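Local coordinates for branched-chain alpha-ketoacid decarboxylase (Lactococcus lactis, PDB 2VBF), which probably decarboxylates branched-chain and aromatic alpha-keto acids to aldehydes, using thiamine diphosphate and a magnesium ion as cofactors, at residues 40-46 / 63-69; 26-32 / 54-58; 79-84 / 112-116. All coordinates share one frame; numbering follows the deposited sequence. Where two conformers were deposited one is given.

All three contacts belong to the N-terminal thiamine diphosphate-binding domain, and most residues that touch in each are buried. Interaction 1 pairs two parallel strands of its sheet, so backbone hydrogen bonds dominate. Interaction 2 packs two helices on the face of that sheet carrying Ile43 and Trp66; it touches interaction 1 where Ile43 CD1 meets Leu32 and Ile58, and its chemistry is apolar with a polar, water-bridged margin. Interaction 3 lies nearest the centre of the chain, on the face carrying Phe44, and combines alanine packing with a largely buried salt-bridge network. Tyr82 connects it to interaction 1 through Glu42 and the Phe44 ring, whereas interactions 2 and 3 do not touch.

Interaction 1 (40-46 / 63-69)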
loop_
_atom_site.group_PDB
_atom_site.type_symbol
_atom_site.label_atom_id
_atom_site.label_comp_id
_atom_site.label_asym_id
_atom_site.label_seq_id
_atom_site.Cartn_x
_atom_site.Cartn_y
_atom_site.Cartn_z
ATOM N N ILE A 40 0.084 14.963 -20.296
ATOM C CA ILE A 40 0.859 13.941 -19.602
ATOM C C ILE A 40 2.017 13.490 -20.496
ATOM O O ILE A 40 1.811 13.061 -21.636
ATOM C CB ILE A 40 -0.021 12.718 -19.181
ATOM C CG1 ILE A 40 -1.164 13.171 -18.258
ATOM C CG2 ILE A 40 0.822 11.651 -18.462
ATOM C CD1 ILE A 40 -2.274 12.132 -18.076
ATOM N N GLU A 41 3.228 13.586 -19.948
ATOM C CA GLU A 41 4.457 13.241 -20.668
ATOM C C GLU A 41 5.219 12.078 -20.027
ATOM O O GLU A 41 6.244 11.625 -20.546
ATOM C CB GLU A 41 5.338 14.489 -20.745
ATOM C CG GLU A 41 4.713 15.602 -21.606
ATOM C CD GLU A 41 5.431 16.937 -21.495
ATOM O OE1 GLU A 41 6.501 17.025 -20.866
ATOM O OE2 GLU A 41 4.913 17.924 -22.048
ATOM N N GLU A 42 4.707 11.600 -18.891
ATOM C CA GLU A 42 5.336 10.539 -18.116
ATOM C C GLU A 42 4.226 9.706 -17.501
ATOM O O GLU A 42 3.244 10.274 -17.040
ATOM C CB GLU A 42 6.206 11.124 -16.986
ATOM C CG GLU A 42 7.591 11.619 -17.402
ATOM C CD GLU A 42 7.639 13.059 -17.894
ATOM O OE1 GLU A 42 6.689 13.849 -17.690
ATOM O OE2 GLU A 42 8.678 13.426 -18.479
ATOM N N ILE A 43 4.388 8.379 -17.490
ATOM C CA ILE A 43 3.437 7.468 -16.838
ATOM C C ILE A 43 4.182 6.658 -15.796
ATOM O O ILE A 43 5.241 6.084 -16.074
ATOM C CB ILE A 43 2.735 6.522 -17.846
ATOM C CG1 ILE A 43 1.950 7.359 -18.859
ATOM C CG2 ILE A 43 1.828 5.509 -17.143
ATOM C CD1 ILE A 43 1.140 6.570 -19.878
ATOM N N PHE A 44 3.613 6.625 -14.597
ATOM C CA PHE A 44 4.207 5.882 -13.480
ATOM C C PHE A 44 3.572 4.506 -13.331
ATOM O O PHE A 44 2.631 4.157 -14.035
ATOM C CB PHE A 44 4.091 6.707 -12.208
ATOM C CG PHE A 44 4.712 8.069 -12.340
ATOM C CD1 PHE A 44 6.092 8.221 -12.276
ATOM C CD2 PHE A 44 3.933 9.181 -12.586
ATOM C CE1 PHE A 44 6.678 9.477 -12.430
ATOM C CE2 PHE A 44 4.503 10.450 -12.734
ATOM C CZ PHE A 44 5.883 10.591 -12.656
ATOM N N GLY A 45 4.139 3.702 -12.438
ATOM C CA GLY A 45 3.529 2.436 -12.063
ATOM C C GLY A 45 4.465 1.251 -11.966
ATOM O O GLY A 45 5.677 1.400 -11.868
ATOM N N VAL A 46 3.881 0.067 -12.048
ATOM C CA VAL A 46 4.614 -1.183 -11.880
ATOM C C VAL A 46 4.097 -2.203 -12.877
ATOM O O VAL A 46 2.867 -2.373 -13.017
ATOM C CB VAL A 46 4.480 -1.747 -10.442
ATOM C CG1 VAL A 46 5.235 -3.106 -10.282
ATOM C CG2 VAL A 46 4.981 -0.736 -9.393
ATOM N N ASP A 63 6.778 10.662 -27.285
ATOM C CA ASP A 63 6.324 11.828 -26.531
ATOM C C ASP A 63 5.921 11.497 -25.093
ATOM O O ASP A 63 5.361 12.348 -24.393
ATOM C CB ASP A 63 5.125 12.470 -27.249
ATOM C CG ASP A 63 3.919 11.548 -27.325
ATOM O OD1 ASP A 63 4.033 10.363 -26.961
ATOM O OD2 ASP A 63 2.845 12.004 -27.758
ATOM N N MET A 64 6.241 10.280 -24.666
ATOM C CA MET A 64 5.791 9.744 -23.372
ATOM C C MET A 64 6.866 8.817 -22.819
ATOM O O MET A 64 7.372 7.968 -23.544
ATOM C CB MET A 64 4.496 8.944 -23.565
ATOM C CG MET A 64 3.741 8.583 -22.289
ATOM S SD MET A 64 2.732 9.943 -21.655
ATOM C CE MET A 64 1.465 10.084 -22.923
ATOM N N LYS A 65 7.186 8.964 -21.533
ATOM C CA LYS A 65 8.193 8.129 -20.900
ATOM C C LYS A 65 7.571 7.271 -19.800
ATOM O O LYS A 65 6.820 7.776 -18.972
ATOM C CB LYS A 65 9.302 9.003 -20.301
ATOM C CG LYS A 65 10.545 8.217 -19.912
ATOM C CD LYS A 65 11.563 9.072 -19.181
ATOM C CE LYS A 65 12.696 8.209 -18.610
ATOM N NZ LYS A 65 13.845 9.011 -18.098
ATOM N N TRP A 66 7.900 5.980 -19.799
ATOM C CA TRP A 66 7.613 5.104 -18.664
ATOM C C TRP A 66 8.616 5.403 -17.551
ATOM O O TRP A 66 9.838 5.374 -17.769
ATOM C CB TRP A 66 7.713 3.638 -19.068
ATOM C CG TRP A 66 7.564 2.678 -17.930
ATOM C CD1 TRP A 66 8.532 1.887 -17.393
ATOM C CD2 TRP A 66 6.376 2.431 -17.181
ATOM N NE1 TRP A 66 8.010 1.142 -16.357
ATOM C CE2 TRP A 66 6.686 1.468 -16.205
ATOM C CE3 TRP A 66 5.077 2.926 -17.243
ATOM C CZ2 TRP A 66 5.733 0.979 -15.309
ATOM C CZ3 TRP A 66 4.137 2.454 -16.355
ATOM C CH2 TRP A 66 4.463 1.482 -15.402
ATOM N N ILE A 67 8.100 5.671 -16.352
ATOM C CA ILE A 67 8.936 5.823 -15.171
ATOM C C ILE A 67 8.448 4.816 -14.131
ATOM O O ILE A 67 7.496 5.078 -13.397
ATOM C CB ILE A 67 8.930 7.263 -14.652
ATOM C CG1 ILE A 67 9.412 8.204 -15.774
ATOM C CG2 ILE A 67 9.830 7.400 -13.419
ATOM C CD1 ILE A 67 9.671 9.614 -15.345
ATOM N N GLY A 68 9.111 3.664 -14.089
ATOM C CA GLY A 68 8.658 2.551 -13.250
ATOM C C GLY A 68 9.012 2.825 -11.813
ATOM O O GLY A 68 10.108 3.309 -11.533
ATOM N N ASN A 69 8.076 2.529 -10.909
ATOM C CA ASN A 69 8.271 2.675 -9.461
ATOM C C ASN A 69 8.651 1.341 -8.802
ATOM O O ASN A 69 8.466 0.280 -9.395
ATOM C CB ASN A 69 6.967 3.177 -8.846
ATOM C CG ASN A 69 6.614 4.560 -9.323
ATOM O OD1 ASN A 69 5.847 4.726 -10.258
ATOM N ND2 ASN A 69 7.221 5.571 -8.711
HETATM O O HOH W 1 2.945 13.319 -24.103
#
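Ile43 and Trp66 pair in the parallel register of strands 42-45 and 65-68, the two strands of a beta-alpha-beta unit whose connecting helix is 52-60. The strand axes approach to 4.8 Å at 26°. Three backbone bonds set the register: Lys65 N to Glu41 O, Ile43 N to Lys65 O, and Ile67 N to Ile43 O, the last nearly straight.

On the face of Ile43 and Trp66, the indole leans across toward the other strand. Its CG stands anti to the backbone N (chi1 174°), which carries the six-membered ring up against the backbone of Phe44 and Gly45: Trp66 CZ3 lies 3.2 Å from Phe44 O and Trp66 CH2 3.4 Å from Gly45 C. Ile43 crosses the indole at about a right angle, with CG2 against CZ3. With no side chain at Gly45, Trp66 CH2 can lie directly against its backbone. Met64 was modelled in two conformers; in one of them, bent at chi2 and chi3, it curls its sulfur back toward Ile40 O and Ile43 CG1, a contact that is doubtful as a fixed feature.

The other face is built from side chains running alongside one another. Ile67 puts CD1 3.5 Å from Glu42 CG, and its CB and CG2 lie against the CD1-CE1 side of the Phe44 ring. The polar end of Glu42 goes instead to Tyr82. At the far end Val46, which touches the bound thiamine diphosphate, rests CG2 near Asn69 O.

Asn69 grips Gly45 twice. Its N donates to Gly45 O at 2.8 Å, while Asn69 OD1 accepts Gly45 N at 3.0 Å, in the amide carbonyl plane but with a bent N-H...O angle of 143°.

Interaction 2 (26-32 / 54-58); sequences TVGDYLL and FLDQI
Leu32 and Phe54 reach toward each other from helices 27-37 and 52-60, Leu32 CD2 meeting the CZ end of the ring obliquely in the tightly packed half of this contact. The axes of the local segments, 27-32 and 54-58, pass 9.9 Å apart at 49°.

Phe54 swings its ring away from its own N (chi1 178°), which carries it across to helix 27-37. Phe54 CZ touches Leu32 CD2 at 3.8 Å and Leu31 CD2 at 4.0 Å, while Gly28 O lies in the ring plane at the CE1 edge. Ile58, one turn along the same helix, places CG1 over a face of the ring, offset toward the rim, and this atom also meets Leu32 CD2. The two methyls of Leu32 are thus divided: CD2 fills the corner between Phe54 and Ile58, and CD1 lies against CB and the backbone carbonyl of Gln57.

The other half is polar and more open: Asp29 and Gln57 are partly exposed and share a bridging water, whereas Leu32, Phe54 and Ile58 are buried. Gln57 extends beyond CG toward the start of helix 27-37, where Gln57 NE2 makes a weak hydrogen bond to Thr26 OG1, 2.9 Å long and bent to 129°. Gln57 OE1 sits 3.4 Å from Gly28 CA, where no side chain stands. The water donates to Asp29 OD1 and accepts from Gln57 NE2, joining groups whose direct separation is 4.0 Å. Asp29 OD2 receives two donors from different directions: Thr26 N on its anti lone pair and Thr26 OG1 from above the carboxylate plane.

With Thr26 OG1 accepting from Asp29 N, these two residues form a capping box, and the glutamine of the second helix docks onto this N-terminal cap within an alpha/beta domain of parallel strands flanked by helices.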
loop_
_atom_site.group_PDB
_atom_site.type_symbol
_atom_site.label_atom_id
_atom_site.label_comp_id
_atom_site.label_asym_id
_atom_site.label_seq_id
_atom_site.Cartn_x
_atom_site.Cartn_y
_atom_site.Cartn_z
ATOM N N THR A 26 -4.487 1.241 -32.583
ATOM C CA THR A 26 -5.125 0.401 -31.580
ATOM C C THR A 26 -5.758 1.217 -30.448
ATOM O O THR A 26 -5.501 2.418 -30.294
ATOM C CB THR A 26 -4.103 -0.543 -30.910
ATOM O OG1 THR A 26 -3.158 0.244 -30.169
ATOM C CG2 THR A 26 -3.373 -1.418 -31.933
ATOM N N VAL A 27 -6.531 0.525 -29.617
ATOM C CA VAL A 27 -7.113 1.125 -28.411
ATOM C C VAL A 27 -6.000 1.695 -27.506
ATOM O O VAL A 27 -6.132 2.791 -26.953
ATOM C CB VAL A 27 -7.950 0.071 -27.654
ATOM C CG1 VAL A 27 -8.333 0.559 -26.264
ATOM C CG2 VAL A 27 -9.194 -0.336 -28.480
ATOM N N GLY A 28 -4.899 0.958 -27.370
ATOM C CA GLY A 28 -3.722 1.450 -26.634
ATOM C C GLY A 28 -3.213 2.789 -27.144
ATOM O O GLY A 28 -2.946 3.705 -26.368
ATOM N N ASP A 29 -3.087 2.904 -28.466
ATOM C CA ASP A 29 -2.692 4.163 -29.102
ATOM C C ASP A 29 -3.697 5.285 -28.825
ATOM O O ASP A 29 -3.313 6.417 -28.549
ATOM C CB ASP A 29 -2.548 3.983 -30.619
ATOM C CG ASP A 29 -1.527 2.926 -30.992
ATOM O OD1 ASP A 29 -0.395 2.970 -30.471
ATOM O OD2 ASP A 29 -1.855 2.032 -31.795
ATOM N N TYR A 30 -4.983 4.951 -28.898
ATOM C CA TYR A 30 -6.059 5.913 -28.633
ATOM C C TYR A 30 -5.948 6.501 -27.222
ATOM O O TYR A 30 -5.964 7.730 -27.032
ATOM C CB TYR A 30 -7.417 5.249 -28.826
ATOM C CG TYR A 30 -8.586 6.216 -28.884
ATOM C CD1 TYR A 30 -9.099 6.637 -30.104
ATOM C CD2 TYR A 30 -9.182 6.701 -27.725
ATOM C CE1 TYR A 30 -10.160 7.511 -30.168
ATOM C CE2 TYR A 30 -10.249 7.582 -27.781
ATOM C CZ TYR A 30 -10.732 7.989 -29.008
ATOM O OH TYR A 30 -11.795 8.865 -29.097
ATOM N N LEU A 31 -5.805 5.605 -26.248
ATOM C CA LEU A 31 -5.635 5.995 -24.848
ATOM C C LEU A 31 -4.413 6.880 -24.655
ATOM O O LEU A 31 -4.506 7.945 -24.041
ATOM C CB LEU A 31 -5.563 4.756 -23.962
ATOM C CG LEU A 31 -5.399 4.945 -22.455
ATOM C CD1 LEU A 31 -6.393 5.968 -21.918
ATOM C CD2 LEU A 31 -5.578 3.588 -21.748
ATOM N N LEU A 32 -3.278 6.474 -25.231
ATOM C CA LEU A 32 -2.050 7.225 -25.072
ATOM C C LEU A 32 -2.140 8.593 -25.781
ATOM O O LEU A 32 -1.629 9.589 -25.274
ATOM C CB LEU A 32 -0.844 6.392 -25.538
ATOM C CG LEU A 32 -0.523 5.154 -24.668
ATOM C CD1 LEU A 32 0.531 4.284 -25.311
ATOM C CD2 LEU A 32 -0.082 5.589 -23.276
ATOM N N PHE A 54 0.553 -3.439 -23.273
ATOM C CA PHE A 54 0.273 -2.011 -23.250
ATOM C C PHE A 54 1.543 -1.234 -22.890
ATOM O O PHE A 54 1.806 -0.182 -23.453
ATOM C CB PHE A 54 -0.874 -1.692 -22.280
ATOM C CG PHE A 54 -1.192 -0.220 -22.165
ATOM C CD1 PHE A 54 -1.574 0.519 -23.280
ATOM C CD2 PHE A 54 -1.113 0.429 -20.936
ATOM C CE1 PHE A 54 -1.858 1.864 -23.173
ATOM C CE2 PHE A 54 -1.395 1.767 -20.826
ATOM C CZ PHE A 54 -1.771 2.497 -21.938
ATOM N N LEU A 55 2.333 -1.757 -21.949
ATOM C CA LEU A 55 3.627 -1.153 -21.609
ATOM C C LEU A 55 4.526 -0.979 -22.835
ATOM O O LEU A 55 5.143 0.078 -23.000
ATOM C CB LEU A 55 4.369 -1.944 -20.518
ATOM C CG LEU A 55 4.388 -1.289 -19.141
ATOM C CD1 LEU A 55 4.977 -2.247 -18.107
ATOM C CD2 LEU A 55 5.141 0.025 -19.172
ATOM N N ASP A 56 4.561 -1.985 -23.706
ATOM C CA ASP A 56 5.351 -1.891 -24.938
ATOM C C ASP A 56 4.952 -0.635 -25.704
ATOM O O ASP A 56 5.800 0.047 -26.264
ATOM C CB ASP A 56 5.124 -3.104 -25.838
ATOM C CG ASP A 56 5.728 -4.380 -25.283
ATOM O OD1 ASP A 56 6.688 -4.318 -24.486
ATOM O OD2 ASP A 56 5.235 -5.457 -25.671
ATOM N N GLN A 57 3.650 -0.343 -25.722
ATOM C CA GLN A 57 3.133 0.824 -26.451
ATOM C C GLN A 57 3.588 2.126 -25.828
ATOM O O GLN A 57 3.875 3.095 -26.543
ATOM C CB GLN A 57 1.601 0.769 -26.551
ATOM C CG GLN A 57 1.111 -0.477 -27.266
ATOM C CD GLN A 57 -0.395 -0.562 -27.363
ATOM O OE1 GLN A 57 -1.084 -0.710 -26.352
ATOM N NE2 GLN A 57 -0.916 -0.528 -28.584
ATOM N N ILE A 58 3.655 2.152 -24.497
ATOM C CA ILE A 58 4.164 3.315 -23.782
ATOM C C ILE A 58 5.641 3.525 -24.100
ATOM O O ILE A 58 6.057 4.652 -24.351
ATOM C CB ILE A 58 4.025 3.185 -22.246
ATOM C CG1 ILE A 58 2.548 3.060 -21.852
ATOM C CG2 ILE A 58 4.683 4.392 -21.562
ATOM C CD1 ILE A 58 2.291 2.801 -20.355
HETATM O O HOH W 2 0.891 0.523 -30.721
#

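Interaction 3 (79-84 / 112-116); sequences ADGYAR and ENLPV
Leu114, Arg84 and Ala83 account for much of this contact between helix 72-86 and the loop ahead of strand 116-122. Leu114 packs against the arginine's aliphatic stem, its CD1 3.5 Å from Arg84 CG. The second methyl, Leu114 CD2, turns toward the polar groups of Arg84 and Asp80, coming 3.9 Å from both Arg84 NE and Asp80 OD2.

Arg84 runs extended from CG to NE, which takes its guanidinium past Leu114 as far as Glu112. Two carboxylates hold it. Within the helix, Arg84 NE donates to Asp80 OD1 at 2.9 Å, with the acceptor only 7° out of the guanidinium plane. Across the contact, Arg84 NH2 reaches Glu112 OE1, also at 2.9 Å, but this oxygen is approached from above its carboxylate plane, and the two flat groups stand 52° apart. The two carboxylates would be expected to offset the arginine's charge. Asp80 OD1 also bonds to Tyr429, while the remaining carboxylate oxygens, Asp80 OD2 and Glu112 OE2, bond to Ser109 and to the backbone N of Trp424.

Ala83 marks the close backbone approach, with its CA 6.1 Å from that of Pro115. Its CB meets Val116 CG2 at 3.8 Å and also packs on the Pro115 ring and Leu114 CB. Pro115 centres an inverse gamma turn that leads the chain into the strand.

Helix 97-111 ends just before this loop in a Schellman motif with Asn113 at C-prime. Helix 72-86 rests Ala79 and Ala83 on strand 89-94, whose Phe91 also touches Val116 at the start of strand 116-122.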
loop_
_atom_site.group_PDB
_atom_site.type_symbol
_atom_site.label_atom_id
_atom_site.label_comp_id
_atom_site.label_asym_id
_atom_site.label_seq_id
_atom_site.Cartn_x
_atom_site.Cartn_y
_atom_site.Cartn_z
ATOM N N ALA A 79 2.153 9.950 -8.940
ATOM C CA ALA A 79 1.181 10.469 -9.912
ATOM C C ALA A 79 0.393 11.667 -9.353
ATOM O O ALA A 79 0.165 12.663 -10.048
ATOM C CB ALA A 79 0.247 9.358 -10.369
ATOM N N ASP A 80 0.014 11.592 -8.078
ATOM C CA ASP A 80 -0.659 12.693 -7.401
ATOM C C ASP A 80 0.225 13.966 -7.391
ATOM O O ASP A 80 -0.212 15.022 -7.835
ATOM C CB ASP A 80 -1.076 12.231 -5.992
ATOM C CG ASP A 80 -1.833 13.271 -5.205
ATOM O OD1 ASP A 80 -1.328 14.393 -5.018
ATOM O OD2 ASP A 80 -2.916 12.913 -4.690
ATOM N N GLY A 81 1.470 13.867 -6.918
ATOM C CA GLY A 81 2.399 14.992 -6.984
ATOM C C GLY A 81 2.583 15.561 -8.381
ATOM O O GLY A 81 2.591 16.773 -8.581
ATOM N N TYR A 82 2.727 14.677 -9.358
ATOM C CA TYR A 82 2.842 15.097 -10.754
ATOM C C TYR A 82 1.599 15.875 -11.178
ATOM O O TYR A 82 1.715 16.915 -11.832
ATOM C CB TYR A 82 3.028 13.865 -11.619
ATOM C CG TYR A 82 3.323 14.072 -13.095
ATOM C CD1 TYR A 82 4.625 14.046 -13.575
ATOM C CD2 TYR A 82 2.294 14.200 -14.017
ATOM C CE1 TYR A 82 4.905 14.177 -14.942
ATOM C CE2 TYR A 82 2.557 14.338 -15.379
ATOM C CZ TYR A 82 3.866 14.323 -15.841
ATOM O OH TYR A 82 4.129 14.443 -17.214
ATOM N N ALA A 83 0.419 15.394 -10.776
ATOM C CA ALA A 83 -0.844 16.054 -11.127
ATOM C C ALA A 83 -0.930 17.451 -10.528
ATOM O O ALA A 83 -1.426 18.376 -11.172
ATOM C CB ALA A 83 -2.044 15.210 -10.689
ATOM N N ARG A 84 -0.455 17.607 -9.293
ATOM C CA ARG A 84 -0.457 18.913 -8.646
ATOM C C ARG A 84 0.303 19.983 -9.442
ATOM O O ARG A 84 -0.020 21.158 -9.344
ATOM C CB ARG A 84 0.086 18.823 -7.226
ATOM C CG ARG A 84 -0.894 18.125 -6.316
ATOM C CD ARG A 84 -0.297 17.868 -4.952
ATOM N NE ARG A 84 -1.192 17.105 -4.082
ATOM C CZ ARG A 84 -1.666 17.520 -2.914
ATOM N NH1 ARG A 84 -1.432 18.737 -2.479
ATOM N NH2 ARG A 84 -2.411 16.703 -2.183
ATOM N N GLU A 112 -8.327 15.265 -2.061
ATOM C CA GLU A 112 -7.763 16.591 -2.322
ATOM C C GLU A 112 -7.935 17.011 -3.783
ATOM O O GLU A 112 -7.411 18.040 -4.210
ATOM C CB GLU A 112 -6.313 16.644 -1.842
ATOM C CG GLU A 112 -6.237 16.248 -0.339
ATOM C CD GLU A 112 -5.072 16.838 0.435
ATOM O OE1 GLU A 112 -4.246 17.575 -0.145
ATOM O OE2 GLU A 112 -4.996 16.530 1.651
ATOM N N ASN A 113 -8.686 16.207 -4.539
ATOM C CA ASN A 113 -9.192 16.592 -5.862
ATOM C C ASN A 113 -8.098 16.794 -6.924
ATOM O O ASN A 113 -7.990 17.880 -7.517
ATOM C CB ASN A 113 -10.076 17.850 -5.732
ATOM C CG ASN A 113 -11.195 17.907 -6.762
ATOM O OD1 ASN A 113 -12.374 17.903 -6.398
ATOM N ND2 ASN A 113 -10.840 17.991 -8.043
ATOM N N LEU A 114 -7.295 15.753 -7.152
ATOM C CA LEU A 114 -6.250 15.771 -8.187
ATOM C C LEU A 114 -6.592 14.878 -9.381
ATOM O O LEU A 114 -7.090 13.753 -9.215
ATOM C CB LEU A 114 -4.883 15.362 -7.631
ATOM C CG LEU A 114 -4.209 16.355 -6.683
ATOM C CD1 LEU A 114 -4.307 17.800 -7.213
ATOM C CD2 LEU A 114 -4.770 16.248 -5.272
ATOM N N PRO A 115 -6.371 15.410 -10.597
ATOM C CA PRO A 115 -6.741 14.741 -11.837
ATOM C C PRO A 115 -5.769 13.639 -12.228
ATOM O O PRO A 115 -4.931 13.809 -13.125
ATOM C CB PRO A 115 -6.795 15.894 -12.849
ATOM C CG PRO A 115 -5.829 16.866 -12.335
ATOM C CD PRO A 115 -5.866 16.773 -10.830
ATOM N N VAL A 116 -5.922 12.492 -11.561
ATOM C CA VAL A 116 -5.079 11.320 -11.807
ATOM C C VAL A 116 -5.896 10.214 -12.474
ATOM O O VAL A 116 -6.966 9.838 -11.987
ATOM C CB VAL A 116 -4.472 10.781 -10.485
ATOM C CG1 VAL A 116 -3.639 9.526 -10.726
ATOM C CG2 VAL A 116 -3.647 11.872 -9.787
HETATM O O HOH W 3 -3.870 20.144 -0.785
#